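Local coordinates for protein vacuolar aminopeptidase 1 (Saccharomyces cerevisiae, PDB 5JGF) that removes N-terminal amino acids, preferably neutral or hydrophobic ones, from peptides in the vacuole as a dodecameric zinc aminopeptidase and is the major Cvt-pathway cargo, at residues D[366-374]-D[427-435]; D[384-395]-D[462-470]. All coordinates share one frame; numbering follows the deposited sequence.

Interaction 1 (D[366-374]-D[427-435]); sequences NVGITLSLD and TIDLGIAQL
Ile369 lays the end of its side chain over the backbone of Gly431, its CD1 lying 3.5 Å from the Gly431 O atom. With CG1 turned opposite the backbone N (chi1 -155°), the branch runs toward the partner strand, where CD1 also meets Ile432 CG1 and CG1 faces Leu430 CD1. Cut back to an alanine, this position would probably lose its cover over the Gly431 backbone and leave Leu430 and Ile432 short of an apolar neighbour, opening a gap at this end of the strand pair. Leu371 and Leu430 form a non-hydrogen-bonded antiparallel pair with their CA atoms 4.2 Å apart; Leu371 CD1 reaches Ile428 CG2 at 3.6 Å and also touches Leu430 CB, the side chains crossing at a slant. Thr370 and Gly431 form the hydrogen-bonded pair: Thr370 N donates to Gly431 O at 2.8 Å, and Gly431 N returns a bond to Thr370 O. A third backbone bond runs from Ser372 N to Asp429 O (2.9 Å). The strand axes diverge markedly from strict antiparallel alignment, at 134°. Beyond the paired residues a water extends the link: it donates to Gly368 O, accepts from Ala433 N at 2.9 Å, and is hydrogen-bonded to Thr370 OG1. The buried polar ends turn to other parts of the chain: Ser372 OG bonds Asn346, while the Asp429 carboxylate is gripped by Thr414, Ser342 and the Ala380 backbone N, close to the zinc ligand Asp344, which places this strand pair beside the metal centre. Within the mixed sheet, strand 369-372 is flanked by 400-403 and 426-434, the latter pairing in turn with 339-347, while helix 261-278 packs on Ile432 and helix 383-396 on Ile428 and Leu430.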
loop_
_atom_site.group_PDB
_atom_site.type_symbol
_atom_site.label_atom_id
_atom_site.label_comp_id
_atom_site.label_asym_id
_atom_site.label_seq_id
_atom_site.Cartn_x
_atom_site.Cartn_y
_atom_site.Cartn_z
ATOM N N ASN D 366 -15.861 -13.034 44.058
ATOM C CA ASN D 366 -16.199 -13.419 45.426
ATOM C C ASN D 366 -15.147 -13.278 46.520
ATOM O O ASN D 366 -15.099 -14.086 47.452
ATOM C CB ASN D 366 -16.729 -14.854 45.397
ATOM C CG ASN D 366 -17.828 -15.032 44.366
ATOM O OD1 ASN D 366 -18.782 -14.258 44.326
ATOM N ND2 ASN D 366 -17.697 -16.050 43.524
ATOM N N VAL D 367 -14.322 -12.245 46.424
ATOM C CA VAL D 367 -13.291 -12.011 47.426
ATOM C C VAL D 367 -13.572 -10.738 48.214
ATOM O O VAL D 367 -13.616 -10.756 49.443
ATOM C CB VAL D 367 -11.900 -11.910 46.772
ATOM C CG1 VAL D 367 -10.869 -11.438 47.791
ATOM C CG2 VAL D 367 -11.502 -13.271 46.212
ATOM N N GLY D 368 -13.768 -9.631 47.505
ATOM C CA GLY D 368 -14.037 -8.376 48.181
ATOM C C GLY D 368 -13.926 -7.169 47.272
ATOM O O GLY D 368 -13.727 -7.301 46.064
ATOM N N ILE D 369 -14.047 -5.988 47.867
ATOM C CA ILE D 369 -13.975 -4.732 47.133
ATOM C C ILE D 369 -12.635 -4.608 46.411
ATOM O O ILE D 369 -11.625 -5.153 46.856
ATOM C CB ILE D 369 -14.165 -3.529 48.101
ATOM C CG1 ILE D 369 -14.690 -2.311 47.337
ATOM C CG2 ILE D 369 -12.846 -3.206 48.809
ATOM C CD1 ILE D 369 -16.147 -2.440 46.909
ATOM N N THR D 370 -12.631 -3.890 45.292
ATOM C CA THR D 370 -11.412 -3.699 44.522
ATOM C C THR D 370 -11.023 -2.231 44.474
ATOM O O THR D 370 -11.818 -1.376 44.098
ATOM C CB THR D 370 -11.570 -4.225 43.078
ATOM O OG1 THR D 370 -11.805 -5.636 43.119
ATOM C CG2 THR D 370 -10.301 -3.953 42.260
ATOM N N LEU D 371 -9.790 -1.953 44.877
ATOM C CA LEU D 371 -9.273 -0.599 44.879
ATOM C C LEU D 371 -8.812 -0.280 43.455
ATOM O O LEU D 371 -8.125 -1.091 42.826
ATOM C CB LEU D 371 -8.100 -0.520 45.857
ATOM C CG LEU D 371 -7.876 0.741 46.688
ATOM C CD1 LEU D 371 -9.181 1.226 47.312
ATOM C CD2 LEU D 371 -6.855 0.413 47.767
ATOM N N SER D 372 -9.213 0.879 42.940
ATOM C CA SER D 372 -8.831 1.296 41.591
ATOM C C SER D 372 -7.656 2.253 41.709
ATOM O O SER D 372 -7.772 3.332 42.302
ATOM C CB SER D 372 -9.999 1.986 40.883
ATOM O OG SER D 372 -11.078 1.088 40.684
ATOM N N LEU D 373 -6.525 1.853 41.139
ATOM C CA LEU D 373 -5.311 2.646 41.215
ATOM C C LEU D 373 -4.807 3.068 39.846
ATOM O O LEU D 373 -4.817 2.277 38.903
ATOM C CB LEU D 373 -4.225 1.837 41.926
ATOM C CG LEU D 373 -4.576 1.316 43.320
ATOM C CD1 LEU D 373 -4.192 -0.152 43.433
ATOM C CD2 LEU D 373 -3.860 2.153 44.371
ATOM N N ASP D 374 -4.363 4.316 39.749
ATOM C CA ASP D 374 -3.827 4.846 38.499
ATOM C C ASP D 374 -2.928 6.032 38.800
ATOM O O ASP D 374 -3.342 6.980 39.468
ATOM C CB ASP D 374 -4.941 5.302 37.567
ATOM C CG ASP D 374 -4.416 5.683 36.205
ATOM O OD1 ASP D 374 -4.093 4.763 35.428
ATOM O OD2 ASP D 374 -4.306 6.894 35.917
ATOM N N THR D 427 -10.209 11.494 48.144
ATOM C CA THR D 427 -11.165 10.613 47.490
ATOM C C THR D 427 -10.501 9.307 47.078
ATOM O O THR D 427 -9.374 9.301 46.583
ATOM C CB THR D 427 -11.745 11.318 46.248
ATOM O OG1 THR D 427 -12.402 12.525 46.661
ATOM C CG2 THR D 427 -12.728 10.417 45.510
ATOM N N ILE D 428 -11.211 8.204 47.287
ATOM C CA ILE D 428 -10.697 6.882 46.963
ATOM C C ILE D 428 -11.583 6.191 45.937
ATOM O O ILE D 428 -12.773 5.977 46.178
ATOM C CB ILE D 428 -10.633 6.010 48.235
ATOM C CG1 ILE D 428 -9.845 6.755 49.316
ATOM C CG2 ILE D 428 -9.986 4.660 47.925
ATOM C CD1 ILE D 428 -10.241 6.394 50.725
ATOM N N ASP D 429 -11.008 5.856 44.787
ATOM C CA ASP D 429 -11.759 5.164 43.751
ATOM C C ASP D 429 -11.644 3.665 43.981
ATOM O O ASP D 429 -10.546 3.125 44.099
ATOM C CB ASP D 429 -11.224 5.528 42.361
ATOM C CG ASP D 429 -11.876 6.779 41.794
ATOM O OD1 ASP D 429 -13.059 6.708 41.394
ATOM O OD2 ASP D 429 -11.209 7.830 41.756
ATOM N N LEU D 430 -12.792 3.003 44.066
ATOM C CA LEU D 430 -12.842 1.565 44.279
ATOM C C LEU D 430 -14.209 1.086 43.829
ATOM O O LEU D 430 -15.042 1.881 43.404
ATOM C CB LEU D 430 -12.626 1.234 45.762
ATOM C CG LEU D 430 -13.419 2.023 46.815
ATOM C CD1 LEU D 430 -14.906 1.736 46.698
ATOM C CD2 LEU D 430 -12.913 1.638 48.211
ATOM N N GLY D 431 -14.447 -0.213 43.921
ATOM C CA GLY D 431 -15.739 -0.716 43.510
ATOM C C GLY D 431 -15.773 -2.219 43.454
ATOM O O GLY D 431 -14.786 -2.885 43.760
ATOM N N ILE D 432 -16.930 -2.750 43.085
ATOM C CA ILE D 432 -17.111 -4.183 42.958
ATOM C C ILE D 432 -16.717 -4.482 41.517
ATOM O O ILE D 432 -17.236 -3.862 40.590
ATOM C CB ILE D 432 -18.587 -4.570 43.198
ATOM C CG1 ILE D 432 -19.000 -4.149 44.615
ATOM C CG2 ILE D 432 -18.777 -6.072 43.000
ATOM C CD1 ILE D 432 -20.485 -4.326 44.916
ATOM N N ALA D 433 -15.784 -5.411 41.335
ATOM C CA ALA D 433 -15.313 -5.760 40.002
ATOM C C ALA D 433 -16.314 -6.616 39.241
ATOM O O ALA D 433 -17.059 -7.396 39.832
ATOM C CB ALA D 433 -13.973 -6.486 40.099
ATOM N N GLN D 434 -16.327 -6.462 37.922
ATOM C CA GLN D 434 -17.224 -7.235 37.079
ATOM C C GLN D 434 -16.557 -7.580 35.756
ATOM O O GLN D 434 -15.560 -6.972 35.365
ATOM C CB GLN D 434 -18.507 -6.451 36.782
ATOM C CG GLN D 434 -18.272 -5.153 36.019
ATOM C CD GLN D 434 -19.528 -4.638 35.347
ATOM O OE1 GLN D 434 -19.942 -5.144 34.296
ATOM N NE2 GLN D 434 -20.150 -3.637 35.952
ATOM N N LEU D 435 -17.118 -8.570 35.077
ATOM C CA LEU D 435 -16.628 -8.983 33.771
ATOM C C LEU D 435 -17.502 -8.277 32.749
ATOM O O LEU D 435 -18.617 -7.861 33.064
ATOM C CB LEU D 435 -16.801 -10.491 33.578
ATOM C CG LEU D 435 -15.825 -11.456 34.246
ATOM C CD1 LEU D 435 -16.359 -12.879 34.115
ATOM C CD2 LEU D 435 -14.456 -11.329 33.595
HETATM O O HOH W 1 -14.502 -6.860 43.494
#

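Interaction 2 (D[384-395]-D[462-470]); sequences VGTALVEELARR and HWRSVYDEF
Val466 is the knob of this helix pair, set in a hole formed by Leu388, Glu391, Leu392 and Arg395. Its two methyls divide the work: CG1 meets the aliphatic part of Glu391, 3.7 Å from Glu391 CG, and Leu388 CG, whereas CG2 touches Leu392 CD1 and lies over one face of the Arg395 guanidinium, displaced toward its rim. Leu388 crosses Tyr467 at about a right angle, placing Leu388 CD1 3.4 Å from Tyr467 CD1. Leu388 CG lies opposite the backbone N (chi1 179°), a setting that carries the branched end toward the 462-470 segment. At one end of the contact Phe470 covers the first turns of 384-395: Ala387 CB approaches the ring edge, 3.8 Å from Phe470 CE2, and Val384 CG1 comes within 3.7 Å of Phe470 CD2. At the other end Leu392 CD1 packs against His462 CB at 3.8 Å. The axes of 384-395 and 462-468 approach to 9.8 Å and make an angle of 123°, so the helices run roughly counter to each other but steeply crossed. Toward the polar edge, Glu391 OE2 receives Arg395 NE at 2.9 Å, nearly in the guanidinium plane, and Glu391 OE1 pairs with Arg394. Lys141 of a neighbouring subunit adds another salt bridge to Glu391 OE1. A water accepts from Arg395 NH2 and donates to Ser465 O and Glu469 OE2, joining the two segments; Arg395 NH2 and Glu469 OE2 are themselves 4.3 Å apart, beyond a direct salt bridge. With no clear direct hydrogen bond across, the contact rests mainly on van der Waals packing, shared by Glu391's aliphatic part and Arg395's guanidinium face, which the Glu391 network probably steadies, while water carries the polar link.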
loop_
_atom_site.group_PDB
_atom_site.type_symbol
_atom_site.label_atom_id
_atom_site.label_comp_id
_atom_site.label_asym_id
_atom_site.label_seq_id
_atom_site.Cartn_x
_atom_site.Cartn_y
_atom_site.Cartn_z
ATOM N N VAL D 384 -2.416 7.645 51.029
ATOM C CA VAL D 384 -3.106 7.689 52.317
ATOM C C VAL D 384 -4.465 7.000 52.208
ATOM O O VAL D 384 -4.861 6.244 53.095
ATOM C CB VAL D 384 -3.304 9.142 52.798
ATOM C CG1 VAL D 384 -4.194 9.172 54.036
ATOM C CG2 VAL D 384 -1.954 9.763 53.114
ATOM N N GLY D 385 -5.173 7.256 51.111
ATOM C CA GLY D 385 -6.474 6.638 50.915
ATOM C C GLY D 385 -6.367 5.130 50.801
ATOM O O GLY D 385 -7.237 4.398 51.273
ATOM N N THR D 386 -5.298 4.657 50.167
ATOM C CA THR D 386 -5.085 3.225 50.018
ATOM C C THR D 386 -4.873 2.625 51.406
ATOM O O THR D 386 -5.468 1.604 51.752
ATOM C CB THR D 386 -3.849 2.931 49.137
ATOM O OG1 THR D 386 -4.090 3.404 47.805
ATOM C CG2 THR D 386 -3.560 1.436 49.091
ATOM N N ALA D 387 -4.030 3.278 52.200
ATOM C CA ALA D 387 -3.744 2.813 53.554
ATOM C C ALA D 387 -5.013 2.806 54.405
ATOM O O ALA D 387 -5.257 1.866 55.163
ATOM C CB ALA D 387 -2.684 3.706 54.198
ATOM N N LEU D 388 -5.822 3.853 54.271
ATOM C CA LEU D 388 -7.059 3.958 55.037
ATOM C C LEU D 388 -8.016 2.817 54.729
ATOM O O LEU D 388 -8.594 2.225 55.638
ATOM C CB LEU D 388 -7.743 5.300 54.768
ATOM C CG LEU D 388 -9.071 5.503 55.511
ATOM C CD1 LEU D 388 -9.220 6.953 55.905
ATOM C CD2 LEU D 388 -10.230 5.052 54.636
ATOM N N VAL D 389 -8.186 2.506 53.447
ATOM C CA VAL D 389 -9.076 1.424 53.053
ATOM C C VAL D 389 -8.539 0.070 53.514
ATOM O O VAL D 389 -9.302 -0.797 53.941
ATOM C CB VAL D 389 -9.289 1.403 51.516
ATOM C CG1 VAL D 389 -9.963 0.100 51.090
ATOM C CG2 VAL D 389 -10.148 2.589 51.107
ATOM N N GLU D 390 -7.226 -0.116 53.442
ATOM C CA GLU D 390 -6.653 -1.385 53.864
ATOM C C GLU D 390 -6.753 -1.546 55.383
ATOM O O GLU D 390 -6.983 -2.646 55.880
ATOM C CB GLU D 390 -5.206 -1.499 53.362
ATOM C CG GLU D 390 -5.138 -1.379 51.834
ATOM C CD GLU D 390 -3.772 -1.669 51.230
ATOM O OE1 GLU D 390 -2.755 -1.168 51.749
ATOM O OE2 GLU D 390 -3.724 -2.389 50.208
ATOM N N GLU D 391 -6.602 -0.450 56.120
ATOM C CA GLU D 391 -6.709 -0.503 57.579
ATOM C C GLU D 391 -8.172 -0.768 57.932
ATOM O O GLU D 391 -8.484 -1.593 58.793
ATOM C CB GLU D 391 -6.249 0.826 58.192
ATOM C CG GLU D 391 -6.484 0.958 59.696
ATOM C CD GLU D 391 -5.757 -0.100 60.506
ATOM O OE1 GLU D 391 -4.549 -0.312 60.258
ATOM O OE2 GLU D 391 -6.389 -0.709 61.396
ATOM N N LEU D 392 -9.061 -0.064 57.241
ATOM C CA LEU D 392 -10.498 -0.205 57.432
ATOM C C LEU D 392 -10.919 -1.659 57.196
ATOM O O LEU D 392 -11.711 -2.223 57.954
ATOM C CB LEU D 392 -11.224 0.715 56.450
ATOM C CG LEU D 392 -12.736 0.881 56.544
ATOM C CD1 LEU D 392 -13.106 1.487 57.892
ATOM C CD2 LEU D 392 -13.204 1.781 55.409
ATOM N N ALA D 393 -10.383 -2.262 56.140
ATOM C CA ALA D 393 -10.705 -3.644 55.806
ATOM C C ALA D 393 -10.169 -4.611 56.861
ATOM O O ALA D 393 -10.870 -5.539 57.267
ATOM C CB ALA D 393 -10.138 -4.000 54.436
ATOM N N ARG D 394 -8.932 -4.395 57.300
ATOM C CA ARG D 394 -8.335 -5.262 58.311
ATOM C C ARG D 394 -9.178 -5.263 59.583
ATOM O O ARG D 394 -9.333 -6.297 60.229
ATOM C CB ARG D 394 -6.900 -4.820 58.630
ATOM C CG ARG D 394 -5.902 -5.093 57.503
ATOM C CD ARG D 394 -4.458 -4.952 57.975
ATOM N NE ARG D 394 -4.102 -3.575 58.299
ATOM C CZ ARG D 394 -3.631 -2.693 57.422
ATOM N NH1 ARG D 394 -3.452 -3.040 56.155
ATOM N NH2 ARG D 394 -3.339 -1.460 57.816
ATOM N N ARG D 395 -9.732 -4.106 59.932
ATOM C CA ARG D 395 -10.562 -3.990 61.128
ATOM C C ARG D 395 -11.927 -4.658 60.988
ATOM O O ARG D 395 -12.417 -5.272 61.937
ATOM C CB ARG D 395 -10.773 -2.516 61.496
ATOM C CG ARG D 395 -9.516 -1.777 61.921
ATOM C CD ARG D 395 -9.865 -0.409 62.489
ATOM N NE ARG D 395 -8.680 0.357 62.868
ATOM C CZ ARG D 395 -8.719 1.532 63.490
ATOM N NH1 ARG D 395 -9.886 2.078 63.809
ATOM N NH2 ARG D 395 -7.592 2.162 63.791
ATOM N N HIS D 462 -16.900 2.609 60.685
ATOM C CA HIS D 462 -15.552 2.890 61.166
ATOM C C HIS D 462 -14.624 3.875 60.452
ATOM O O HIS D 462 -13.502 4.077 60.912
ATOM C CB HIS D 462 -14.811 1.556 61.303
ATOM C CG HIS D 462 -15.615 0.486 61.976
ATOM N ND1 HIS D 462 -15.918 -0.712 61.363
ATOM C CD2 HIS D 462 -16.181 0.434 63.204
ATOM C CE1 HIS D 462 -16.634 -1.456 62.186
ATOM N NE2 HIS D 462 -16.809 -0.785 63.311
ATOM N N TRP D 463 -15.048 4.496 59.357
ATOM C CA TRP D 463 -14.130 5.402 58.664
ATOM C C TRP D 463 -13.622 6.561 59.523
ATOM O O TRP D 463 -12.446 6.918 59.453
ATOM C CB TRP D 463 -14.759 5.966 57.383
ATOM C CG TRP D 463 -15.645 7.150 57.602
ATOM C CD1 TRP D 463 -16.986 7.139 57.857
ATOM C CD2 TRP D 463 -15.244 8.523 57.622
ATOM N NE1 TRP D 463 -17.444 8.422 58.035
ATOM C CE2 TRP D 463 -16.395 9.291 57.900
ATOM C CE3 TRP D 463 -14.019 9.180 57.437
ATOM C CZ2 TRP D 463 -16.360 10.689 57.994
ATOM C CZ3 TRP D 463 -13.984 10.570 57.530
ATOM C CH2 TRP D 463 -15.151 11.307 57.808
ATOM N N ARG D 464 -14.500 7.153 60.325
ATOM C CA ARG D 464 -14.096 8.283 61.159
ATOM C C ARG D 464 -13.004 7.874 62.144
ATOM O O ARG D 464 -11.991 8.563 62.277
ATOM C CB ARG D 464 -15.307 8.852 61.911
ATOM C CG ARG D 464 -15.039 10.148 62.685
ATOM C CD ARG D 464 -14.554 11.282 61.783
ATOM N NE ARG D 464 -13.099 11.315 61.664
ATOM C CZ ARG D 464 -12.421 12.138 60.868
ATOM N NH1 ARG D 464 -13.060 13.010 60.098
ATOM N NH2 ARG D 464 -11.096 12.097 60.850
ATOM N N SER D 465 -13.204 6.745 62.815
ATOM C CA SER D 465 -12.234 6.247 63.786
ATOM C C SER D 465 -10.891 5.913 63.141
ATOM O O SER D 465 -9.837 6.140 63.733
ATOM C CB SER D 465 -12.783 5.006 64.494
ATOM O OG SER D 465 -11.837 4.494 65.415
ATOM N N VAL D 466 -10.930 5.369 61.930
ATOM C CA VAL D 466 -9.701 5.015 61.226
ATOM C C VAL D 466 -8.956 6.246 60.717
ATOM O O VAL D 466 -7.738 6.350 60.875
ATOM C CB VAL D 466 -9.987 4.077 60.024
ATOM C CG1 VAL D 466 -8.715 3.868 59.211
ATOM C CG2 VAL D 466 -10.511 2.742 60.522
ATOM N N TYR D 467 -9.683 7.180 60.112
ATOM C CA TYR D 467 -9.050 8.378 59.580
ATOM C C TYR D 467 -8.432 9.208 60.701
ATOM O O TYR D 467 -7.523 9.997 60.464
ATOM C CB TYR D 467 -10.062 9.207 58.780
ATOM C CG TYR D 467 -9.437 10.201 57.815
ATOM C CD1 TYR D 467 -8.230 9.917 57.167
ATOM C CD2 TYR D 467 -10.080 11.396 57.504
ATOM C CE1 TYR D 467 -7.685 10.800 56.230
ATOM C CE2 TYR D 467 -9.547 12.283 56.568
ATOM C CZ TYR D 467 -8.350 11.978 55.936
ATOM O OH TYR D 467 -7.831 12.846 55.002
ATOM N N ASP D 468 -8.922 9.022 61.923
ATOM C CA ASP D 468 -8.373 9.752 63.069
ATOM C C ASP D 468 -6.919 9.357 63.310
ATOM O O ASP D 468 -6.108 10.178 63.748
ATOM C CB ASP D 468 -9.166 9.462 64.345
ATOM C CG ASP D 468 -10.485 10.202 64.402
ATOM O OD1 ASP D 468 -10.624 11.237 63.722
ATOM O OD2 ASP D 468 -11.378 9.752 65.153
ATOM N N GLU D 469 -6.605 8.094 63.026
ATOM C CA GLU D 469 -5.262 7.561 63.212
ATOM C C GLU D 469 -4.218 8.198 62.300
ATOM O O GLU D 469 -3.023 8.072 62.544
ATOM C CB GLU D 469 -5.258 6.032 63.010
ATOM C CG GLU D 469 -6.099 5.243 64.006
ATOM C CD GLU D 469 -5.727 5.564 65.453
ATOM O OE1 GLU D 469 -4.584 5.991 65.702
ATOM O OE2 GLU D 469 -6.556 5.385 66.364
ATOM N N PHE D 470 -4.665 8.868 61.245
ATOM C CA PHE D 470 -3.742 9.515 60.328
ATOM C C PHE D 470 -3.478 10.953 60.756
ATOM O O PHE D 470 -4.371 11.564 61.386
ATOM C CB PHE D 470 -4.305 9.495 58.901
ATOM C CG PHE D 470 -4.354 8.124 58.294
ATOM C CD1 PHE D 470 -5.310 7.200 58.702
ATOM C CD2 PHE D 470 -3.426 7.745 57.328
ATOM C CE1 PHE D 470 -5.342 5.917 58.157
ATOM C CE2 PHE D 470 -3.450 6.456 56.777
ATOM C CZ PHE D 470 -4.410 5.545 57.194
HETATM O O HOH W 2 -8.731 4.289 65.798
#

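Overall arrangement
The segments alternate along the chain, 366-374 and 384-395 preceding 427-435 and 462-470, and the centres of interactions 1 and 2 lie 16 Å apart. They meet directly because helix 384-395 lies against the strand pair: Ile428 CG2 is 3.8 Å from Val389 CG2, and Leu371 CD2 is 3.7 Å from Thr386 CG2. Interaction 1 is the one near the catalytic centre. The side chain of Asp429 lies about 5 Å from that of the zinc ligand Asp344 and about 9 Å from a bound zinc ion. Interaction 2, away from the annotated sites, joins helix 383-396 to the C-terminal helix beside the sheet, where a neighbouring subunit also makes contact.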